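Local coordinates for diacylglycerol O-acyltransferase (Marinobacter hydrocarbonoclasticus, PDB 6CHJ), which probably transfers acyl groups from acyl-CoA to diacylglycerol, giving triacylglycerol, and as a wax ester synthase to long-chain alcohols, giving wax esters, at residues B[248-253]-B[444-449]; B[83-88]-B[97-102]; B[244-249]-B[437-442]; B[25-30]-B[146-151]. All blocks are in the same frame, centred on the assembly; numbering follows the deposited sequence.

Interaction 1: residues B[248-253]-B[444-449]; sequences LKRIRA and QGLAEL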
# COMPACT_ATOMS: atom_id res chain seq x y z
N LEU B 248 19.54 -14.52 24.63
CA LEU B 248 20.86 -13.91 24.81
C LEU B 248 21.85 -14.86 25.48
O LEU B 248 22.96 -15.07 24.97
CB LEU B 248 20.71 -12.63 25.63
CG LEU B 248 21.73 -11.51 25.49
CD1 LEU B 248 22.31 -11.48 24.09
CD2 LEU B 248 21.07 -10.18 25.87
N LYS B 249 21.49 -15.45 26.64
CA LYS B 249 22.49 -16.26 27.35
C LYS B 249 22.87 -17.50 26.56
O LYS B 249 24.01 -17.98 26.67
CB LYS B 249 22.02 -16.64 28.76
CG LYS B 249 22.89 -17.76 29.43
CD LYS B 249 24.41 -17.39 29.54
CE LYS B 249 25.31 -18.65 29.65
NZ LYS B 249 26.77 -18.37 29.49
N ARG B 250 21.97 -18.00 25.73
CA ARG B 250 22.39 -19.00 24.76
C ARG B 250 23.55 -18.48 23.92
O ARG B 250 24.53 -19.19 23.68
CB ARG B 250 21.21 -19.40 23.87
CG ARG B 250 21.58 -20.30 22.73
CD ARG B 250 20.35 -20.85 21.98
NE ARG B 250 20.81 -21.77 20.93
CZ ARG B 250 20.19 -21.98 19.78
NH1 ARG B 250 19.06 -21.35 19.49
NH2 ARG B 250 20.72 -22.84 18.91
N ILE B 251 23.47 -17.21 23.51
CA ILE B 251 24.51 -16.63 22.66
C ILE B 251 25.74 -16.27 23.49
O ILE B 251 26.88 -16.37 23.01
CB ILE B 251 23.93 -15.40 21.92
CG1 ILE B 251 23.06 -15.84 20.75
CG2 ILE B 251 25.01 -14.45 21.44
CD1 ILE B 251 22.36 -14.66 20.06
N ARG B 252 25.54 -15.83 24.73
CA ARG B 252 26.69 -15.56 25.60
C ARG B 252 27.49 -16.84 25.87
O ARG B 252 28.72 -16.81 25.89
CB ARG B 252 26.22 -14.93 26.91
CG ARG B 252 26.52 -13.45 26.99
CD ARG B 252 26.11 -12.89 28.33
NE ARG B 252 24.87 -12.10 28.29
CZ ARG B 252 23.69 -12.54 28.71
NH1 ARG B 252 23.57 -13.78 29.18
NH2 ARG B 252 22.63 -11.76 28.64
N ALA B 253 26.81 -17.97 26.05
CA ALA B 253 27.51 -19.24 26.20
C ALA B 253 28.47 -19.48 25.04
O ALA B 253 29.59 -19.96 25.23
CB ALA B 253 26.51 -20.39 26.31
N GLN B 444 20.52 -22.40 12.56
CA GLN B 444 21.48 -23.44 12.27
C GLN B 444 22.92 -22.92 12.43
O GLN B 444 23.81 -23.64 12.92
CB GLN B 444 21.22 -23.98 10.86
CG GLN B 444 22.17 -25.07 10.37
CD GLN B 444 22.26 -25.12 8.86
OE1 GLN B 444 21.59 -24.36 8.15
NE2 GLN B 444 23.11 -26.02 8.35
N GLY B 445 23.16 -21.65 12.06
CA GLY B 445 24.49 -21.07 12.25
C GLY B 445 24.89 -21.01 13.71
O GLY B 445 26.05 -21.27 14.06
N LEU B 446 23.94 -20.72 14.60
CA LEU B 446 24.25 -20.69 16.02
C LEU B 446 24.41 -22.11 16.58
O LEU B 446 25.29 -22.36 17.42
CB LEU B 446 23.16 -19.91 16.75
CG LEU B 446 23.29 -19.73 18.27
CD1 LEU B 446 24.51 -18.90 18.58
CD2 LEU B 446 22.03 -19.07 18.81
N ALA B 447 23.58 -23.05 16.13
CA ALA B 447 23.69 -24.42 16.63
C ALA B 447 24.98 -25.08 16.16
O ALA B 447 25.53 -25.92 16.88
CB ALA B 447 22.46 -25.22 16.19
N GLU B 448 25.48 -24.73 14.97
CA GLU B 448 26.74 -25.31 14.49
C GLU B 448 27.90 -24.89 15.38
O GLU B 448 28.76 -25.71 15.72
CB GLU B 448 27.00 -24.86 13.05
CG GLU B 448 26.37 -25.73 11.98
CD GLU B 448 27.04 -25.54 10.63
OE1 GLU B 448 28.11 -24.90 10.61
OE2 GLU B 448 26.52 -26.04 9.61
N LEU B 449 27.95 -23.61 15.75
CA LEU B 449 28.91 -23.16 16.76
C LEU B 449 28.70 -23.90 18.08
O LEU B 449 29.66 -24.25 18.76
CB LEU B 449 28.79 -21.65 16.97
CG LEU B 449 29.27 -20.73 15.84
CD1 LEU B 449 28.98 -19.24 16.18
CD2 LEU B 449 30.74 -20.96 15.61
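Leu446 reaches across from its helix to lie against one face of the guanidinium group of Arg250, the two side chains coming from opposite directions. Its CD2 methyl sits over the centre of that face, 3.6 Å from Arg250 CZ. The Arg250 chain is stretched out from CG to NE, with CG anti to the backbone N (chi1 173°), and this length lets it span the space between the helices. On the way its CD passes 4.0 Å from Leu446 CD2, an apolar contact well suited to the arginine methylenes. The charged end goes on to two acids of the facing helix, forming salt bridges through NH1 to Glu443 and through NE to Glu450. These carboxylates fix the rotation of the guanidinium while the leucine covers one face. Helices 248-258 and 437-453 thus form a packed pair; the short segments cross at 43°, with axes 10.8 Å apart. An alanine at Arg250 is likely to leave Glu443 and Glu450 without this cation and to uncover the methyl of Leu446. Deeper in, Ile251 meets Leu446 at about a right angle, its CG1 lying 3.9 Å from Leu446 CD2. An apolar residue suits this buried place, where Ile251 and Leu446 both also pack on Val265 of helix 262-280. At the outer side, Ala447 CB comes within 4.0 Å of Arg250 NH2.

Interaction 2: residues B[83-88]-B[97-102]; sequences RFEALP and LSFVSA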
# COMPACT_ATOMS: atom_id res chain seq x y z
N ARG B 83 -5.20 2.00 12.34
CA ARG B 83 -5.95 0.98 11.63
C ARG B 83 -6.05 -0.29 12.46
O ARG B 83 -5.07 -0.71 13.09
CB ARG B 83 -5.32 0.67 10.27
CG ARG B 83 -5.29 1.89 9.39
CD ARG B 83 -5.05 1.59 7.96
NE ARG B 83 -4.65 2.82 7.28
CZ ARG B 83 -3.98 2.85 6.14
NH1 ARG B 83 -3.63 1.72 5.56
NH2 ARG B 83 -3.64 4.01 5.59
N PHE B 84 -7.22 -0.88 12.42
CA PHE B 84 -7.56 -2.10 13.14
C PHE B 84 -7.74 -3.18 12.09
O PHE B 84 -8.64 -3.09 11.25
CB PHE B 84 -8.82 -1.89 13.98
CG PHE B 84 -9.19 -3.06 14.86
CD1 PHE B 84 -8.22 -3.96 15.30
CD2 PHE B 84 -10.51 -3.25 15.24
CE1 PHE B 84 -8.57 -5.03 16.11
CE2 PHE B 84 -10.88 -4.33 16.06
CZ PHE B 84 -9.91 -5.22 16.49
N GLU B 85 -6.87 -4.19 12.13
CA GLU B 85 -6.87 -5.25 11.13
C GLU B 85 -6.73 -6.58 11.85
O GLU B 85 -6.48 -6.64 13.06
CB GLU B 85 -5.74 -5.06 10.10
CG GLU B 85 -6.04 -4.03 9.01
CD GLU B 85 -4.90 -3.02 8.84
OE1 GLU B 85 -3.92 -3.08 9.60
OE2 GLU B 85 -5.00 -2.15 7.94
N ALA B 86 -6.87 -7.65 11.08
CA ALA B 86 -6.98 -8.98 11.64
C ALA B 86 -6.23 -9.95 10.75
O ALA B 86 -6.14 -9.76 9.53
CB ALA B 86 -8.45 -9.43 11.73
N LEU B 87 -5.67 -11.02 11.40
CA LEU B 87 -4.94 -11.97 10.58
C LEU B 87 -5.90 -13.02 10.03
O LEU B 87 -6.88 -13.36 10.68
CB LEU B 87 -3.85 -12.66 11.40
CG LEU B 87 -2.68 -11.79 11.85
CD1 LEU B 87 -1.72 -12.67 12.58
CD2 LEU B 87 -1.99 -11.08 10.67
N PRO B 88 -5.65 -13.54 8.84
CA PRO B 88 -6.46 -14.65 8.35
C PRO B 88 -6.14 -15.93 9.13
O PRO B 88 -5.04 -16.10 9.66
CB PRO B 88 -6.04 -14.78 6.88
CG PRO B 88 -4.58 -14.36 6.91
CD PRO B 88 -4.45 -13.31 8.00
N LEU B 97 3.66 -12.33 9.72
CA LEU B 97 4.78 -11.81 8.96
C LEU B 97 4.36 -11.48 7.54
O LEU B 97 4.88 -10.51 6.97
CB LEU B 97 5.95 -12.79 8.96
CG LEU B 97 6.54 -13.08 10.35
CD1 LEU B 97 7.72 -14.04 10.25
CD2 LEU B 97 6.94 -11.82 11.11
N SER B 98 3.41 -12.25 6.99
CA SER B 98 2.83 -11.93 5.68
C SER B 98 2.13 -10.60 5.73
O SER B 98 2.21 -9.81 4.77
CB SER B 98 1.86 -13.00 5.23
OG SER B 98 2.36 -14.29 5.55
N PHE B 99 1.43 -10.32 6.83
CA PHE B 99 0.73 -9.05 6.95
C PHE B 99 1.73 -7.90 6.90
O PHE B 99 1.50 -6.89 6.23
CB PHE B 99 -0.11 -8.98 8.24
CG PHE B 99 -0.70 -7.62 8.50
CD1 PHE B 99 -1.97 -7.29 8.03
CD2 PHE B 99 0.05 -6.62 9.14
CE1 PHE B 99 -2.49 -6.01 8.23
CE2 PHE B 99 -0.46 -5.33 9.33
CZ PHE B 99 -1.75 -5.03 8.88
N VAL B 100 2.84 -8.02 7.64
CA VAL B 100 3.81 -6.92 7.67
C VAL B 100 4.50 -6.78 6.32
O VAL B 100 4.80 -5.65 5.88
CB VAL B 100 4.82 -7.13 8.82
CG1 VAL B 100 5.90 -6.06 8.78
CG2 VAL B 100 4.08 -7.12 10.19
N SER B 101 4.72 -7.89 5.61
CA SER B 101 5.39 -7.84 4.31
C SER B 101 4.55 -7.09 3.28
O SER B 101 5.06 -6.24 2.53
CB SER B 101 5.71 -9.26 3.85
OG SER B 101 6.33 -10.03 4.89
N ALA B 102 3.24 -7.39 3.24
CA ALA B 102 2.30 -6.65 2.40
C ALA B 102 2.23 -5.18 2.80
O ALA B 102 2.32 -4.28 1.95
CB ALA B 102 0.90 -7.28 2.50
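Glu85 and Phe99 meet inside a beta-alpha-beta unit made of strand 82-86, helix 93-105 and the parallel strand 115-121, and their contact joins the connecting helix to the first strand. The carboxylate comes to the edge of the phenyl ring, near its plane, with Glu85 OE1 only 3.0 Å from Phe99 CZ. There the weakly positive ring hydrogens face an oxygen, a contact that is probably mildly favourable electrostatically. The carboxylate and ring planes are turned 56° against each other. A bend in the glutamate at chi2 (130°) brings the carboxylate to the ring edge, and Glu85 CB adds a contact of 3.9 Å to Phe99 CE1. OE1 also bonds to ND1 of His118 on strand 115-121, which gives this oxygen a polar partner and steadies it at the ring. With CG anti to its N (chi1 172°), Phe99 carries its ring on to Glu85. Just past the strand, Leu87 crosses the phenylalanine at about a right angle and sets its CD2 3.7 Å from Phe99 CB, packing the root of the side chain. Within the helix, Ser101 OG and N bond to Leu97 O from opposite faces of the carbonyl plane, with OG at 2.6 Å from Leu97 O. Phe99 and Leu87 both also rest on Ile120 of strand 115-121. Phe84 packs instead on helix 39-49, and Ala86 touches Leu87 of the second subunit.

Interaction 3: residues B[244-249]-B[437-442]; sequences QSWCLK and RMLDYL
Strand 244-247 and helix 437-442 run nearly parallel, their axes 10° apart in direction and 10.1 Å apart, with Gln244 and Leu439 opposite each other at a CA to CA distance of 6.8 Å. Trp246 has the largest share of the buried surface. Its CG lies anti to the carbonyl carbon (chi1 -80°), and the six-membered end of the indole extends to the helix. Here the ring edge meets backbone: Leu439 O lies in the indole plane, 3.4 Å from Trp246 CZ2, where the carbonyl faces a ring hydrogen. Leu442 crosses the indole at about a right angle and brings its CD1 to 3.5 Å from Trp246 CH2, while Leu442 CB lies 3.7 Å from Trp246 CZ2. A flat, wide residue suits this position because one side chain can touch two residues three apart, about one turn, on the same face of the helix. Leu439 also leans back to the strand, its CD2 at 3.8 Å from Gln244 CB. Gln244 in turn sets its CG over one face of the indole near the rim, so the methylene part of a polar residue serves as packing. Phe423 of the adjacent strand meets the indole edge-to-face, and NE1 makes a weak bond to Glu443. This is the packing of an alpha/beta layered fold, with the C-terminal helix laid along the strand outermost in a mixed sheet within this chain, next to helix 262-280.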
# COMPACT_ATOMS: atom_id res chain seq x y z
N GLN B 244 12.53 -12.91 14.12
CA GLN B 244 12.66 -13.98 15.10
C GLN B 244 13.56 -13.51 16.24
O GLN B 244 14.38 -12.61 16.07
CB GLN B 244 13.22 -15.27 14.48
CG GLN B 244 13.35 -16.49 15.42
CD GLN B 244 12.14 -16.72 16.32
OE1 GLN B 244 11.90 -15.99 17.30
NE2 GLN B 244 11.36 -17.75 15.99
N SER B 245 13.38 -14.14 17.40
CA SER B 245 14.12 -13.87 18.62
C SER B 245 15.02 -15.05 18.94
O SER B 245 14.68 -16.20 18.68
CB SER B 245 13.17 -13.63 19.80
OG SER B 245 12.52 -12.37 19.72
N TRP B 246 16.18 -14.74 19.52
CA TRP B 246 17.11 -15.76 20.02
C TRP B 246 17.55 -15.38 21.43
O TRP B 246 17.82 -14.21 21.71
CB TRP B 246 18.35 -15.90 19.11
CG TRP B 246 18.12 -16.73 17.86
CD1 TRP B 246 18.38 -18.04 17.72
CD2 TRP B 246 17.61 -16.28 16.60
NE1 TRP B 246 18.08 -18.45 16.44
CE2 TRP B 246 17.59 -17.39 15.74
CE3 TRP B 246 17.16 -15.05 16.12
CZ2 TRP B 246 17.12 -17.32 14.42
CZ3 TRP B 246 16.70 -14.97 14.81
CH2 TRP B 246 16.68 -16.10 13.98
N CYS B 247 17.65 -16.38 22.31
CA CYS B 247 17.94 -16.08 23.71
C CYS B 247 19.37 -15.61 23.87
O CYS B 247 20.31 -16.22 23.36
CB CYS B 247 17.70 -17.29 24.60
SG CYS B 247 18.30 -16.93 26.29
N LEU B 248 19.54 -14.52 24.63
CA LEU B 248 20.86 -13.91 24.81
C LEU B 248 21.85 -14.86 25.48
O LEU B 248 22.96 -15.07 24.97
CB LEU B 248 20.71 -12.63 25.63
CG LEU B 248 21.73 -11.51 25.49
CD1 LEU B 248 22.31 -11.48 24.09
CD2 LEU B 248 21.07 -10.18 25.87
N LYS B 249 21.49 -15.45 26.64
CA LYS B 249 22.49 -16.26 27.35
C LYS B 249 22.87 -17.50 26.56
O LYS B 249 24.01 -17.98 26.67
CB LYS B 249 22.02 -16.64 28.76
CG LYS B 249 22.89 -17.76 29.43
CD LYS B 249 24.41 -17.39 29.54
CE LYS B 249 25.31 -18.65 29.65
NZ LYS B 249 26.77 -18.37 29.49
N ARG B 437 13.31 -18.63 5.09
CA ARG B 437 14.17 -19.74 5.45
C ARG B 437 15.45 -19.27 6.12
O ARG B 437 16.10 -20.06 6.82
CB ARG B 437 14.48 -20.58 4.22
CG ARG B 437 13.74 -21.89 4.21
CD ARG B 437 13.88 -22.57 2.88
NE ARG B 437 12.59 -22.61 2.20
CZ ARG B 437 12.42 -22.92 0.92
NH1 ARG B 437 13.46 -23.22 0.15
NH2 ARG B 437 11.19 -22.92 0.40
N MET B 438 15.82 -18.00 5.94
CA MET B 438 17.01 -17.47 6.60
C MET B 438 16.89 -17.47 8.12
O MET B 438 17.91 -17.41 8.81
CB MET B 438 17.32 -16.06 6.10
CG MET B 438 18.13 -16.08 4.82
SD MET B 438 18.93 -14.51 4.53
CE MET B 438 20.19 -14.60 5.78
N LEU B 439 15.66 -17.52 8.66
CA LEU B 439 15.48 -17.70 10.10
C LEU B 439 16.03 -19.05 10.56
O LEU B 439 16.70 -19.15 11.59
CB LEU B 439 14.00 -17.58 10.46
CG LEU B 439 13.35 -16.23 10.19
CD1 LEU B 439 11.92 -16.19 10.76
CD2 LEU B 439 14.23 -15.13 10.78
N ASP B 440 15.72 -20.12 9.81
CA ASP B 440 16.29 -21.42 10.14
C ASP B 440 17.79 -21.43 9.89
O ASP B 440 18.53 -22.08 10.63
CB ASP B 440 15.62 -22.52 9.33
CG ASP B 440 14.12 -22.45 9.39
OD1 ASP B 440 13.56 -22.53 10.50
OD2 ASP B 440 13.50 -22.31 8.31
N TYR B 441 18.25 -20.67 8.89
CA TYR B 441 19.68 -20.64 8.59
C TYR B 441 20.45 -19.87 9.66
O TYR B 441 21.59 -20.24 9.99
CB TYR B 441 19.92 -20.03 7.21
CG TYR B 441 19.24 -20.77 6.07
CD1 TYR B 441 18.77 -22.07 6.23
CD2 TYR B 441 19.08 -20.16 4.82
CE1 TYR B 441 18.15 -22.75 5.19
CE2 TYR B 441 18.46 -20.83 3.77
CZ TYR B 441 17.99 -22.13 3.97
OH TYR B 441 17.36 -22.80 2.95
N LEU B 442 19.85 -18.81 10.22
CA LEU B 442 20.48 -18.16 11.36
C LEU B 442 20.56 -19.12 12.54
O LEU B 442 21.58 -19.21 13.23
CB LEU B 442 19.72 -16.90 11.78
CG LEU B 442 19.68 -15.67 10.88
CD1 LEU B 442 18.41 -14.82 11.19
CD2 LEU B 442 20.94 -14.84 11.00

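Interaction 4: residues B[25-30]-B[146-151]; sequences GLQLFS and RMATRM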
# COMPACT_ATOMS: atom_id res chain seq x y z
N GLY B 25 8.26 -0.93 12.54
CA GLY B 25 8.56 -1.78 13.67
C GLY B 25 7.38 -2.67 14.02
O GLY B 25 6.22 -2.25 13.93
N LEU B 26 7.67 -3.90 14.40
CA LEU B 26 6.67 -4.90 14.72
C LEU B 26 6.79 -5.27 16.19
O LEU B 26 7.76 -5.94 16.59
CB LEU B 26 6.81 -6.13 13.84
CG LEU B 26 5.85 -7.23 14.28
CD1 LEU B 26 4.37 -6.78 14.14
CD2 LEU B 26 6.14 -8.50 13.50
N GLN B 27 5.79 -4.88 16.98
CA GLN B 27 5.72 -5.18 18.41
C GLN B 27 4.67 -6.25 18.66
O GLN B 27 3.54 -6.13 18.20
CB GLN B 27 5.37 -3.92 19.20
CG GLN B 27 6.52 -2.96 19.32
CD GLN B 27 6.08 -1.66 19.90
OE1 GLN B 27 4.90 -1.30 19.77
NE2 GLN B 27 6.98 -0.95 20.56
N LEU B 28 5.05 -7.28 19.40
CA LEU B 28 4.17 -8.38 19.72
C LEU B 28 3.89 -8.36 21.22
O LEU B 28 4.83 -8.27 22.02
CB LEU B 28 4.82 -9.69 19.31
CG LEU B 28 4.13 -10.98 19.72
CD1 LEU B 28 2.92 -11.24 18.82
CD2 LEU B 28 5.16 -12.11 19.63
N PHE B 29 2.61 -8.40 21.60
CA PHE B 29 2.22 -8.37 23.00
C PHE B 29 1.39 -9.59 23.36
O PHE B 29 0.85 -10.28 22.50
CB PHE B 29 1.38 -7.15 23.36
CG PHE B 29 2.00 -5.84 23.03
CD1 PHE B 29 2.74 -5.14 23.97
CD2 PHE B 29 1.77 -5.25 21.80
CE1 PHE B 29 3.29 -3.89 23.68
CE2 PHE B 29 2.32 -4.01 21.50
CZ PHE B 29 3.09 -3.33 22.45
N SER B 30 1.30 -9.85 24.66
CA SER B 30 0.36 -10.82 25.18
C SER B 30 -0.84 -10.08 25.76
O SER B 30 -0.74 -8.90 26.14
CB SER B 30 1.01 -11.71 26.24
OG SER B 30 1.71 -12.76 25.62
N ARG B 146 13.14 4.05 19.35
CA ARG B 146 13.20 4.53 20.73
C ARG B 146 11.85 5.06 21.20
O ARG B 146 11.46 4.80 22.34
CB ARG B 146 14.29 5.60 20.86
CG ARG B 146 15.70 5.04 20.63
CD ARG B 146 16.76 5.75 21.47
NE ARG B 146 18.12 5.61 20.92
CZ ARG B 146 18.80 4.46 20.81
NH1 ARG B 146 18.28 3.30 21.21
NH2 ARG B 146 20.02 4.48 20.30
N MET B 147 11.14 5.79 20.34
CA MET B 147 9.77 6.19 20.63
C MET B 147 8.87 5.00 20.91
O MET B 147 8.01 5.06 21.80
CB MET B 147 9.20 6.99 19.47
CG MET B 147 9.86 8.31 19.24
SD MET B 147 8.80 9.27 18.17
CE MET B 147 9.95 9.96 17.02
N ALA B 148 9.03 3.92 20.15
CA ALA B 148 8.21 2.74 20.38
C ALA B 148 8.53 2.08 21.72
O ALA B 148 7.67 1.40 22.30
CB ALA B 148 8.37 1.74 19.24
N THR B 149 9.74 2.27 22.23
CA THR B 149 10.09 1.78 23.56
C THR B 149 9.69 2.78 24.63
O THR B 149 9.03 2.42 25.62
CB THR B 149 11.59 1.45 23.65
OG1 THR B 149 12.36 2.63 23.41
CG2 THR B 149 11.97 0.38 22.62
N ARG B 150 10.05 4.06 24.44
CA ARG B 150 9.63 5.13 25.34
C ARG B 150 8.12 5.13 25.56
O ARG B 150 7.64 5.50 26.64
CB ARG B 150 10.09 6.48 24.79
CG ARG B 150 9.91 7.65 25.74
CD ARG B 150 10.80 8.83 25.37
NE ARG B 150 10.41 9.43 24.09
CZ ARG B 150 9.51 10.40 23.96
NH1 ARG B 150 8.90 10.89 25.04
NH2 ARG B 150 9.21 10.89 22.76
N MET B 151 7.35 4.70 24.54
CA MET B 151 5.90 4.55 24.66
C MET B 151 5.49 3.54 25.73
O MET B 151 4.31 3.50 26.10
CB MET B 151 5.33 4.12 23.30
CG MET B 151 3.84 4.41 23.13
SD MET B 151 2.92 3.20 22.15
CE MET B 151 3.44 1.63 22.86
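The carboxamide of Gln27 is the flat group that joins the two segments, and it offers its edge to Ala148. NE2 donates to Ala148 O at 3.0 Å, with the acceptor practically in the amide plane. The bond is bent all the same, 137° at the hydrogen, and NE2 stands well above the plane of the carbonyl (57° out of it), away from its lone-pair directions. Ala148 CB lies obliquely to one side of the amide plane, 3.3 Å from Gln27 NE2. A methyl is small enough to allow this approach. The glutamine gets there by setting CG anti to the carbonyl carbon (chi1 -75°) and extending the chain beyond it, a length that suits glutamine to the place. Gln27 is buried in the sheet face, flanked by Leu395 and Leu130 of the two adjacent strands, so the bond gives NE2 an acceptor among apolar neighbours. A leucine in its place would probably leave Ala148 O without this donor. Next along the helix, Thr149 OG1 bonds to Arg146 O at 2.6 Å. The contact ties strand 22-30 to helix 141-150, which starts at the last glycine of the HHxxxDG signature of CoA-dependent acyltransferases, a motif that begins at the end of strand 127-135.

How the interactions relate
Interactions 1 and 3 are successive parts of one interface: helix 437-453 passes first along strand 239-247 and then against helix 248-258. Their centres are 9 Å apart, and Leu446 CD2 touches Trp246 CD1 at 4.0 Å. Interactions 2 and 4 lie on the other mixed sheet, 16 Å between centres, joined where Val100 CG2 packs on Leu26 CD1 at 4.0 Å; interaction 2 is nested in the chain loop that interaction 4 closes. The two groups approach without touching, about 5 Å between nearest atoms of interactions 2 and 3. Interaction 4 lies on the helix that starts at the last glycine of the HHxxxDG motif, whereas interaction 1 is remote: the centres of interactions 1 and 4 are 26 Å apart.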